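Local coordinates for 2',5'-phosphodiesterase 12 (Homo sapiens, PDB 4Z0V), which belongs to the endonuclease/exonuclease/phosphatase family, as a magnesium-containing phosphodiesterase whose family domain follows an N-terminal domain of the E-set clan, at residues I230-A235 against S264-S269; V304-I309 against H367-K372; I394-N399 against C435-K440. All blocks are in the same frame, centred on the assembly; numbering follows the deposited sequence.

Interaction 1. Residues I230-A235 against S264-S269; sequences ISFYEA and SVLQVS
S264 and F232 meet at the end of a strand pair in the endonuclease/exonuclease/phosphatase domain, where edge strand 222-231, antiparallel to inner strand 265-273, passes into helix 232-238. S264 O accepts a hydrogen bond from F232 N at 3.2 Å, with the donor tilted 18° from the carbonyl plane. A water accepts from Y233 N and donates to the same oxygen, so two backbone N-H groups of the first helical turn are tied to one carbonyl. S264 CB lies at the edge of the F232 ring, 3.7 Å from CD2, and S264 OG bonds Q301 of helix 295-316. V265 faces S231 as a non-hydrogen-bonded pair, and V265 CG1 rests 3.6 Å from S231 OG. L266 and I230 form the hydrogen-bonded pair. L266 N reaches I230 O at 2.9 Å in a nearly straight bond (172°), and I230 N returns one to L266 O. Their side chains run side by side on the face turned to helix 295-316. I230 CG1 is held between its backbone N and carbonyl carbon (chi1 58°), which brings it 3.8 Å from L266 CB. The F232 side chain crosses that of L266 at about a right angle, with F232 CE1 3.7 Å from L266 CB.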
loop_
_atom_site.group_PDB
_atom_site.type_symbol
_atom_site.label_atom_id
_atom_site.label_comp_id
_atom_site.label_asym_id
_atom_site.label_seq_id
_atom_site.Cartn_x
_atom_site.Cartn_y
_atom_site.Cartn_z
ATOM N N ILE A 230 -13.367 7.616 6.441
ATOM C CA ILE A 230 -13.785 8.102 7.760
ATOM C C ILE A 230 -12.643 8.025 8.750
ATOM O O ILE A 230 -11.701 7.253 8.562
ATOM C CB ILE A 230 -15.009 7.322 8.350
ATOM C CG1 ILE A 230 -14.723 5.789 8.476
ATOM C CG2 ILE A 230 -16.333 7.607 7.588
ATOM C CD1 ILE A 230 -15.695 4.987 9.468
ATOM N N SER A 231 -12.767 8.805 9.843
ATOM C CA SER A 231 -11.999 8.630 11.060
ATOM C C SER A 231 -12.915 7.800 11.958
ATOM O O SER A 231 -14.094 8.149 12.050
ATOM C CB SER A 231 -11.652 9.970 11.700
ATOM O OG SER A 231 -10.671 10.622 10.906
ATOM N N PHE A 232 -12.444 6.690 12.555
ATOM C CA PHE A 232 -13.342 5.887 13.407
ATOM C C PHE A 232 -13.931 6.704 14.563
ATOM O O PHE A 232 -15.108 6.547 14.836
ATOM C CB PHE A 232 -12.661 4.633 13.989
ATOM C CG PHE A 232 -12.162 3.641 12.951
ATOM C CD1 PHE A 232 -13.052 2.993 12.096
ATOM C CD2 PHE A 232 -10.810 3.352 12.836
ATOM C CE1 PHE A 232 -12.583 2.093 11.129
ATOM C CE2 PHE A 232 -10.345 2.461 11.865
ATOM C CZ PHE A 232 -11.234 1.827 11.032
ATOM N N TYR A 233 -13.146 7.588 15.210
ATOM C CA TYR A 233 -13.670 8.320 16.376
ATOM C C TYR A 233 -14.832 9.242 15.965
ATOM O O TYR A 233 -15.814 9.355 16.688
ATOM C CB TYR A 233 -12.544 9.119 17.078
ATOM C CG TYR A 233 -12.169 10.413 16.393
ATOM C CD1 TYR A 233 -11.130 10.461 15.471
ATOM C CD2 TYR A 233 -12.842 11.600 16.685
ATOM C CE1 TYR A 233 -10.795 11.652 14.820
ATOM C CE2 TYR A 233 -12.518 12.791 16.039
ATOM C CZ TYR A 233 -11.506 12.809 15.094
ATOM O OH TYR A 233 -11.183 13.982 14.461
ATOM N N GLU A 234 -14.722 9.866 14.794
ATOM C CA GLU A 234 -15.733 10.801 14.293
ATOM C C GLU A 234 -17.012 10.060 13.954
ATOM O O GLU A 234 -18.097 10.477 14.374
ATOM C CB GLU A 234 -15.177 11.495 13.055
ATOM C CG GLU A 234 -15.746 12.871 12.797
ATOM C CD GLU A 234 -14.870 13.666 11.851
ATOM O OE1 GLU A 234 -14.383 13.078 10.858
ATOM O OE2 GLU A 234 -14.634 14.865 12.126
ATOM N N ALA A 235 -16.890 8.936 13.211
ATOM C CA ALA A 235 -18.041 8.127 12.843
ATOM C C ALA A 235 -18.750 7.588 14.081
ATOM O O ALA A 235 -19.967 7.707 14.167
ATOM C CB ALA A 235 -17.611 6.975 11.947
ATOM N N SER A 264 -6.928 6.625 14.214
ATOM C CA SER A 264 -7.070 5.609 13.151
ATOM C C SER A 264 -8.187 5.981 12.147
ATOM O O SER A 264 -9.273 6.460 12.518
ATOM C CB SER A 264 -7.307 4.223 13.736
ATOM O OG SER A 264 -6.613 4.033 14.962
ATOM N N VAL A 265 -7.870 5.757 10.866
ATOM C CA VAL A 265 -8.725 6.075 9.746
ATOM C C VAL A 265 -9.004 4.820 8.904
ATOM O O VAL A 265 -8.301 3.792 8.974
ATOM C CB VAL A 265 -8.118 7.226 8.871
ATOM C CG1 VAL A 265 -8.037 8.550 9.662
ATOM C CG2 VAL A 265 -6.744 6.834 8.316
ATOM N N LEU A 266 -10.080 4.926 8.133
ATOM C CA LEU A 266 -10.549 3.914 7.192
ATOM C C LEU A 266 -10.717 4.557 5.840
ATOM O O LEU A 266 -11.450 5.536 5.700
ATOM C CB LEU A 266 -11.901 3.348 7.666
ATOM C CG LEU A 266 -12.532 2.302 6.711
ATOM C CD1 LEU A 266 -11.663 1.032 6.628
ATOM C CD2 LEU A 266 -13.944 1.956 7.155
ATOM N N GLN A 267 -10.056 4.018 4.850
ATOM C CA GLN A 267 -10.163 4.539 3.489
ATOM C C GLN A 267 -11.110 3.622 2.729
ATOM O O GLN A 267 -10.996 2.390 2.815
ATOM C CB GLN A 267 -8.760 4.570 2.885
ATOM C CG GLN A 267 -8.675 4.975 1.419
ATOM C CD GLN A 267 -7.215 5.065 1.013
ATOM O OE1 GLN A 267 -6.454 4.082 1.103
ATOM N NE2 GLN A 267 -6.793 6.262 0.622
ATOM N N VAL A 268 -12.084 4.197 2.035
ATOM C CA VAL A 268 -13.039 3.392 1.301
ATOM C C VAL A 268 -13.169 3.997 -0.084
ATOM O O VAL A 268 -13.482 5.192 -0.211
ATOM C CB VAL A 268 -14.416 3.250 1.992
ATOM C CG1 VAL A 268 -15.377 2.442 1.120
ATOM C CG2 VAL A 268 -14.311 2.617 3.389
ATOM N N SER A 269 -13.000 3.155 -1.091
ATOM C CA SER A 269 -13.111 3.581 -2.493
ATOM C C SER A 269 -14.000 2.609 -3.250
ATOM O O SER A 269 -13.755 1.400 -3.201
ATOM C CB SER A 269 -11.723 3.618 -3.129
ATOM O OG SER A 269 -10.785 4.290 -2.298
HETATM O O HOH W 1 -10.242 7.061 15.112
#

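Interaction 2. Residues V304-I309 against H367-K372; sequences VALAHI and HFFKLK
Helix 295-316 packs on the sheet of the endonuclease/exonuclease/phosphatase domain, and here one of its faces meets the loop before strand 371-373 and the strand's first residues. L306 carries most of this buried, apolar contact. Its two methyl branches divide the work. L306 CD1 sits over one face of the H367 imidazole, 3.6 Å from the ring centroid and 16° off the normal, a CH-pi contact. CD2 turns to L371, with L306 CD2 4.0 Å from L371 CD1. The imidazole is held from two sides. H367 ND1 accepts a hydrogen bond from F369 N at 3.0 Å, with that donor 16° out of the ring plane, and NE2 bonds the carbonyl of F339. This fixes the ring's rotation and presents its face to the leucine. The F369 ring enters beside the helix backbone. Its CG is anti to the carbonyl carbon (chi1 -75°), which sends the ring toward the helix, where R310 also makes a cation-pi contact with it. I309 CG2 meets F369 CZ at 3.9 Å, its side chain roughly perpendicular to that of F369. The backbone of L306 joins in as well: L306 O lies at the ring edge, near its plane, 3.3 Å from F369 CE2.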
loop_
_atom_site.group_PDB
_atom_site.type_symbol
_atom_site.label_atom_id
_atom_site.label_comp_id
_atom_site.label_asym_id
_atom_site.label_seq_id
_atom_site.Cartn_x
_atom_site.Cartn_y
_atom_site.Cartn_z
ATOM N N VAL A 304 -17.021 -0.633 13.848
ATOM C CA VAL A 304 -17.340 0.635 13.149
ATOM C C VAL A 304 -17.057 0.433 11.652
ATOM O O VAL A 304 -17.875 0.831 10.803
ATOM C CB VAL A 304 -16.530 1.840 13.697
ATOM C CG1 VAL A 304 -16.741 3.105 12.837
ATOM C CG2 VAL A 304 -16.860 2.133 15.161
ATOM N N ALA A 305 -15.867 -0.112 11.339
ATOM C CA ALA A 305 -15.456 -0.304 9.933
ATOM C C ALA A 305 -16.466 -1.143 9.186
ATOM O O ALA A 305 -16.879 -0.765 8.096
ATOM C CB ALA A 305 -14.069 -0.960 9.849
ATOM N N LEU A 306 -16.859 -2.287 9.755
ATOM C CA LEU A 306 -17.790 -3.183 9.063
ATOM C C LEU A 306 -19.179 -2.556 8.899
ATOM O O LEU A 306 -19.765 -2.714 7.822
ATOM C CB LEU A 306 -17.873 -4.556 9.752
ATOM C CG LEU A 306 -16.577 -5.410 9.690
ATOM C CD1 LEU A 306 -16.773 -6.758 10.436
ATOM C CD2 LEU A 306 -16.115 -5.668 8.226
ATOM N N ALA A 307 -19.658 -1.795 9.899
ATOM C CA ALA A 307 -20.952 -1.092 9.807
ATOM C C ALA A 307 -20.867 0.003 8.735
ATOM O O ALA A 307 -21.817 0.204 7.991
ATOM C CB ALA A 307 -21.346 -0.490 11.153
ATOM N N HIS A 308 -19.732 0.708 8.668
ATOM C CA HIS A 308 -19.529 1.720 7.642
ATOM C C HIS A 308 -19.497 1.077 6.241
ATOM O O HIS A 308 -20.139 1.569 5.315
ATOM C CB HIS A 308 -18.225 2.529 7.878
ATOM C CG HIS A 308 -18.069 3.623 6.865
ATOM N ND1 HIS A 308 -19.004 4.652 6.762
ATOM C CD2 HIS A 308 -17.129 3.790 5.902
ATOM C CE1 HIS A 308 -18.590 5.421 5.765
ATOM N NE2 HIS A 308 -17.474 4.939 5.207
ATOM N N ILE A 309 -18.757 -0.016 6.093
ATOM C CA ILE A 309 -18.637 -0.691 4.797
ATOM C C ILE A 309 -19.998 -1.278 4.386
ATOM O O ILE A 309 -20.348 -1.225 3.194
ATOM C CB ILE A 309 -17.513 -1.756 4.846
ATOM C CG1 ILE A 309 -16.126 -1.059 4.948
ATOM C CG2 ILE A 309 -17.578 -2.647 3.611
ATOM C CD1 ILE A 309 -14.989 -1.977 5.481
ATOM N N HIS A 367 -22.004 -9.418 12.806
ATOM C CA HIS A 367 -21.976 -8.824 11.463
ATOM C C HIS A 367 -22.367 -9.921 10.496
ATOM O O HIS A 367 -22.195 -11.117 10.814
ATOM C CB HIS A 367 -20.634 -8.134 11.107
ATOM C CG HIS A 367 -19.528 -9.079 10.765
ATOM N ND1 HIS A 367 -19.398 -9.597 9.490
ATOM C CD2 HIS A 367 -18.537 -9.571 11.542
ATOM C CE1 HIS A 367 -18.346 -10.400 9.531
ATOM N NE2 HIS A 367 -17.795 -10.420 10.747
ATOM N N PHE A 368 -22.825 -9.545 9.295
ATOM C CA PHE A 368 -23.273 -10.554 8.337
ATOM C C PHE A 368 -22.396 -10.666 7.107
ATOM O O PHE A 368 -22.825 -11.276 6.125
ATOM C CB PHE A 368 -24.748 -10.315 7.931
ATOM C CG PHE A 368 -25.640 -10.178 9.140
ATOM C CD1 PHE A 368 -25.844 -11.252 9.999
ATOM C CD2 PHE A 368 -26.222 -8.956 9.458
ATOM C CE1 PHE A 368 -26.644 -11.119 11.136
ATOM C CE2 PHE A 368 -27.023 -8.823 10.595
ATOM C CZ PHE A 368 -27.219 -9.903 11.432
ATOM N N PHE A 369 -21.149 -10.133 7.151
ATOM C CA PHE A 369 -20.255 -10.325 6.016
ATOM C C PHE A 369 -19.677 -11.727 6.049
ATOM O O PHE A 369 -19.426 -12.243 7.138
ATOM C CB PHE A 369 -19.081 -9.330 6.103
ATOM C CG PHE A 369 -19.443 -7.913 5.746
ATOM C CD1 PHE A 369 -19.530 -7.514 4.416
ATOM C CD2 PHE A 369 -19.700 -6.975 6.738
ATOM C CE1 PHE A 369 -19.818 -6.181 4.085
ATOM C CE2 PHE A 369 -19.971 -5.646 6.411
ATOM C CZ PHE A 369 -20.025 -5.262 5.086
ATOM N N LYS A 370 -19.405 -12.319 4.886
ATOM C CA LYS A 370 -18.720 -13.622 4.838
ATOM C C LYS A 370 -17.348 -13.327 4.280
ATOM O O LYS A 370 -17.202 -13.142 3.066
ATOM C CB LYS A 370 -19.496 -14.658 4.012
ATOM C CG LYS A 370 -20.950 -14.821 4.461
ATOM C CD LYS A 370 -21.096 -15.191 5.950
ATOM C CE LYS A 370 -22.500 -14.912 6.450
ATOM N NZ LYS A 370 -22.582 -15.051 7.928
ATOM N N LEU A 371 -16.363 -13.188 5.194
ATOM C CA LEU A 371 -15.004 -12.752 4.873
ATOM C C LEU A 371 -14.000 -13.813 5.123
ATOM O O LEU A 371 -14.040 -14.494 6.137
ATOM C CB LEU A 371 -14.619 -11.494 5.673
ATOM C CG LEU A 371 -15.516 -10.261 5.467
ATOM C CD1 LEU A 371 -15.261 -9.223 6.545
ATOM C CD2 LEU A 371 -15.339 -9.665 4.085
ATOM N N LYS A 372 -13.109 -13.969 4.173
ATOM C CA LYS A 372 -12.040 -14.950 4.260
ATOM C C LYS A 372 -10.736 -14.203 4.137
ATOM O O LYS A 372 -10.655 -13.272 3.334
ATOM C CB LYS A 372 -12.190 -15.967 3.111
ATOM C CG LYS A 372 -11.057 -16.982 2.983
ATOM C CD LYS A 372 -11.167 -17.789 1.690
ATOM C CE LYS A 372 -9.953 -18.677 1.518
ATOM N NZ LYS A 372 -10.004 -19.463 0.259
#

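Interaction 3. Residues I394-N399 against C435-K440; sequences IFIDLN and CDLKWK. With GOL (glycerol), chain F.
I396 and L437 make the tight apolar part of this contact, where strands from the two facing sheets of the DNase I-like beta sandwich meet. The segments run nearly parallel, 7° apart. The CA atoms of I396 and L437 are 8.6 Å apart, so side chains rather than backbone bonds join the strands. I396 CG2 comes 3.5 Å from L437 CD1 and also touches CD2 of that leucine. The two side chains slide past each other in opposite directions. Deeper along the strands, I394 CD1 meets C435 SG at 3.8 Å. The sulfur stands between its backbone N and carbonyl carbon (chi1 63°), which turns it toward the isoleucine.

The polar part lies at the exposed end. K440 has two conformers, so its bonds are less certain. In the one described here its side chain is extended beyond CG, and K440 NZ donates to L398 O, 2.8 Å away and in the carbonyl plane. A glycerol, probably from crystallisation, lies beside this bond. Its O2 and O1 both donate to N399 O, at 2.9 and 3.1 Å, and its O3 accepts from K440 NZ in this conformer. D397 OD1 accepts from N399 N at 3.0 Å from above the carboxylate plane, an Asx turn just where strand 387-397 ends.

Around the contact, strand 387-397 pairs with 322-327 and 371-373. Strand 433-439 runs between 125-132 and 401-406, and V403 of the latter also touches I396.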
loop_
_atom_site.group_PDB
_atom_site.type_symbol
_atom_site.label_atom_id
_atom_site.label_comp_id
_atom_site.label_asym_id
_atom_site.label_seq_id
_atom_site.Cartn_x
_atom_site.Cartn_y
_atom_site.Cartn_z
ATOM N N ILE A 394 -5.820 -9.592 3.709
ATOM C CA ILE A 394 -6.643 -9.176 2.574
ATOM C C ILE A 394 -7.950 -9.927 2.805
ATOM O O ILE A 394 -7.978 -11.126 2.563
ATOM C CB ILE A 394 -6.030 -9.449 1.189
ATOM C CG1 ILE A 394 -4.732 -8.609 0.983
ATOM C CG2 ILE A 394 -7.067 -9.149 0.070
ATOM C CD1 ILE A 394 -3.844 -9.123 -0.213
ATOM N N PHE A 395 -8.962 -9.276 3.349
ATOM C CA PHE A 395 -10.238 -9.956 3.612
ATOM C C PHE A 395 -11.118 -9.835 2.391
ATOM O O PHE A 395 -11.315 -8.721 1.870
ATOM C CB PHE A 395 -10.937 -9.387 4.839
ATOM C CG PHE A 395 -10.256 -9.700 6.153
ATOM C CD1 PHE A 395 -10.152 -11.015 6.610
ATOM C CD2 PHE A 395 -9.777 -8.678 6.965
ATOM C CE1 PHE A 395 -9.515 -11.301 7.823
ATOM C CE2 PHE A 395 -9.178 -8.967 8.201
ATOM C CZ PHE A 395 -9.068 -10.273 8.627
ATOM N N ILE A 396 -11.652 -10.983 1.917
ATOM C CA ILE A 396 -12.463 -10.952 0.691
ATOM C C ILE A 396 -13.875 -11.418 0.939
ATOM O O ILE A 396 -14.105 -12.314 1.733
ATOM C CB ILE A 396 -11.833 -11.751 -0.464
ATOM C CG1 ILE A 396 -11.741 -13.269 -0.135
ATOM C CG2 ILE A 396 -10.453 -11.166 -0.858
ATOM C CD1 ILE A 396 -11.484 -14.167 -1.307
ATOM N N ASP A 397 -14.809 -10.793 0.247
ATOM C CA ASP A 397 -16.230 -11.135 0.289
ATOM C C ASP A 397 -16.450 -12.456 -0.439
ATOM O O ASP A 397 -16.403 -12.500 -1.672
ATOM C CB ASP A 397 -17.009 -10.010 -0.409
ATOM C CG ASP A 397 -18.509 -10.119 -0.356
ATOM O OD1 ASP A 397 -19.019 -11.183 0.089
ATOM O OD2 ASP A 397 -19.180 -9.140 -0.740
ATOM N N LEU A 398 -16.716 -13.533 0.314
ATOM C CA LEU A 398 -16.960 -14.852 -0.277
ATOM C C LEU A 398 -18.223 -14.914 -1.147
ATOM O O LEU A 398 -18.360 -15.849 -1.933
ATOM C CB LEU A 398 -17.066 -15.924 0.808
ATOM C CG LEU A 398 -15.752 -16.277 1.487
ATOM C CD1 LEU A 398 -16.007 -17.054 2.755
ATOM C CD2 LEU A 398 -14.774 -16.964 0.513
ATOM N N ASN A 399 -19.131 -13.934 -1.036
ATOM C CA ASN A 399 -20.319 -13.942 -1.925
ATOM C C ASN A 399 -19.956 -13.751 -3.399
ATOM O O ASN A 399 -20.696 -14.196 -4.272
ATOM C CB ASN A 399 -21.279 -12.809 -1.561
ATOM C CG ASN A 399 -21.985 -12.960 -0.243
ATOM O OD1 ASN A 399 -22.160 -14.054 0.267
ATOM N ND2 ASN A 399 -22.472 -11.849 0.307
ATOM N N CYS A 435 -2.263 -11.451 -3.723
ATOM C CA CYS A 435 -3.067 -12.616 -4.123
ATOM C C CYS A 435 -3.860 -12.290 -5.365
ATOM O O CYS A 435 -4.217 -11.127 -5.590
ATOM C CB CYS A 435 -3.990 -13.041 -2.995
ATOM S SG CYS A 435 -5.202 -11.785 -2.569
ATOM N N ASP A 436 -4.156 -13.308 -6.165
ATOM C CA ASP A 436 -4.991 -13.120 -7.341
ATOM C C ASP A 436 -6.375 -13.585 -6.966
ATOM O O ASP A 436 -6.510 -14.705 -6.467
ATOM C CB ASP A 436 -4.444 -13.906 -8.530
ATOM C CG ASP A 436 -3.125 -13.389 -9.035
ATOM O OD1 ASP A 436 -2.704 -12.302 -8.585
ATOM O OD2 ASP A 436 -2.539 -14.040 -9.919
ATOM N N LEU A 437 -7.364 -12.697 -7.090
ATOM C CA LEU A 437 -8.762 -13.000 -6.774
ATOM C C LEU A 437 -9.534 -13.215 -8.052
ATOM O O LEU A 437 -9.179 -12.639 -9.067
ATOM C CB LEU A 437 -9.375 -11.840 -5.991
ATOM C CG LEU A 437 -8.648 -11.435 -4.705
ATOM C CD1 LEU A 437 -9.341 -10.212 -4.078
ATOM C CD2 LEU A 437 -8.568 -12.625 -3.732
ATOM N N LYS A 438 -10.555 -14.057 -8.032
ATOM C CA LYS A 438 -11.371 -14.267 -9.226
ATOM C C LYS A 438 -12.814 -13.913 -8.911
ATOM O O LYS A 438 -13.299 -14.219 -7.816
ATOM C CB LYS A 438 -11.243 -15.736 -9.720
ATOM C CG LYS A 438 -11.880 -16.007 -11.084
ATOM C CD LYS A 438 -11.312 -17.295 -11.683
ATOM C CE LYS A 438 -11.729 -17.547 -13.115
ATOM N NZ LYS A 438 -13.031 -18.261 -13.198
ATOM N N TRP A 439 -13.475 -13.196 -9.839
ATOM C CA TRP A 439 -14.899 -12.890 -9.726
ATOM C C TRP A 439 -15.679 -14.208 -9.841
ATOM O O TRP A 439 -15.368 -15.016 -10.730
ATOM C CB TRP A 439 -15.338 -11.929 -10.862
ATOM C CG TRP A 439 -14.747 -10.546 -10.837
ATOM C CD1 TRP A 439 -13.731 -10.081 -11.621
ATOM C CD2 TRP A 439 -15.269 -9.406 -10.143
ATOM N NE1 TRP A 439 -13.572 -8.726 -11.439
ATOM C CE2 TRP A 439 -14.519 -8.282 -10.554
ATOM C CE3 TRP A 439 -16.308 -9.223 -9.215
ATOM C CZ2 TRP A 439 -14.758 -7.000 -10.055
ATOM C CZ3 TRP A 439 -16.540 -7.954 -8.718
ATOM C CH2 TRP A 439 -15.770 -6.863 -9.130
ATOM N N LYS A 440 -16.651 -14.437 -8.939
ATOM C CA LYS A 440 -17.495 -15.639 -8.957
ATOM C C LYS A 440 -18.639 -15.463 -9.951
ATOM O O LYS A 440 -18.714 -16.181 -10.945
ATOM C CB LYS A 440 -18.052 -15.933 -7.561
ATOM C CG LYS A 440 -17.069 -16.620 -6.623
ATOM C CD LYS A 440 -17.740 -16.939 -5.300
ATOM C CE LYS A 440 -16.926 -17.875 -4.451
ATOM N NZ LYS A 440 -17.653 -18.262 -3.216
HETATM C C1 GOL F . -23.312 -17.378 -4.094
HETATM O O1 GOL F . -23.259 -15.960 -4.014
HETATM C C2 GOL F . -22.071 -17.917 -4.764
HETATM O O2 GOL F . -20.961 -17.088 -4.415
HETATM C C3 GOL F . -21.814 -19.326 -4.279
HETATM O O3 GOL F . -20.425 -19.641 -4.302
#

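How the interactions relate
The three contacts follow one another along the chain, and none nests in or crosses another. Interaction 1 comes first and closes a largely helical loop of 28 residues between strands 222-231 and 265-273. Interaction 2 then spans 57 residues, from helix 295-316 to strand 371-373. Interaction 3 closes the last loop, of 35 residues, and brings the C-terminal strand 433-439, from the other sheet of the sandwich, against strand 387-397. Interactions 1 and 2 share helix 295-316: F232 packs on A305 and V304, and I230 and L266 on H308. Interactions 2 and 3 join through the sheet, where K370 and K372 probably bond L398 and I396 by backbone. Interactions 1 and 3 do not touch.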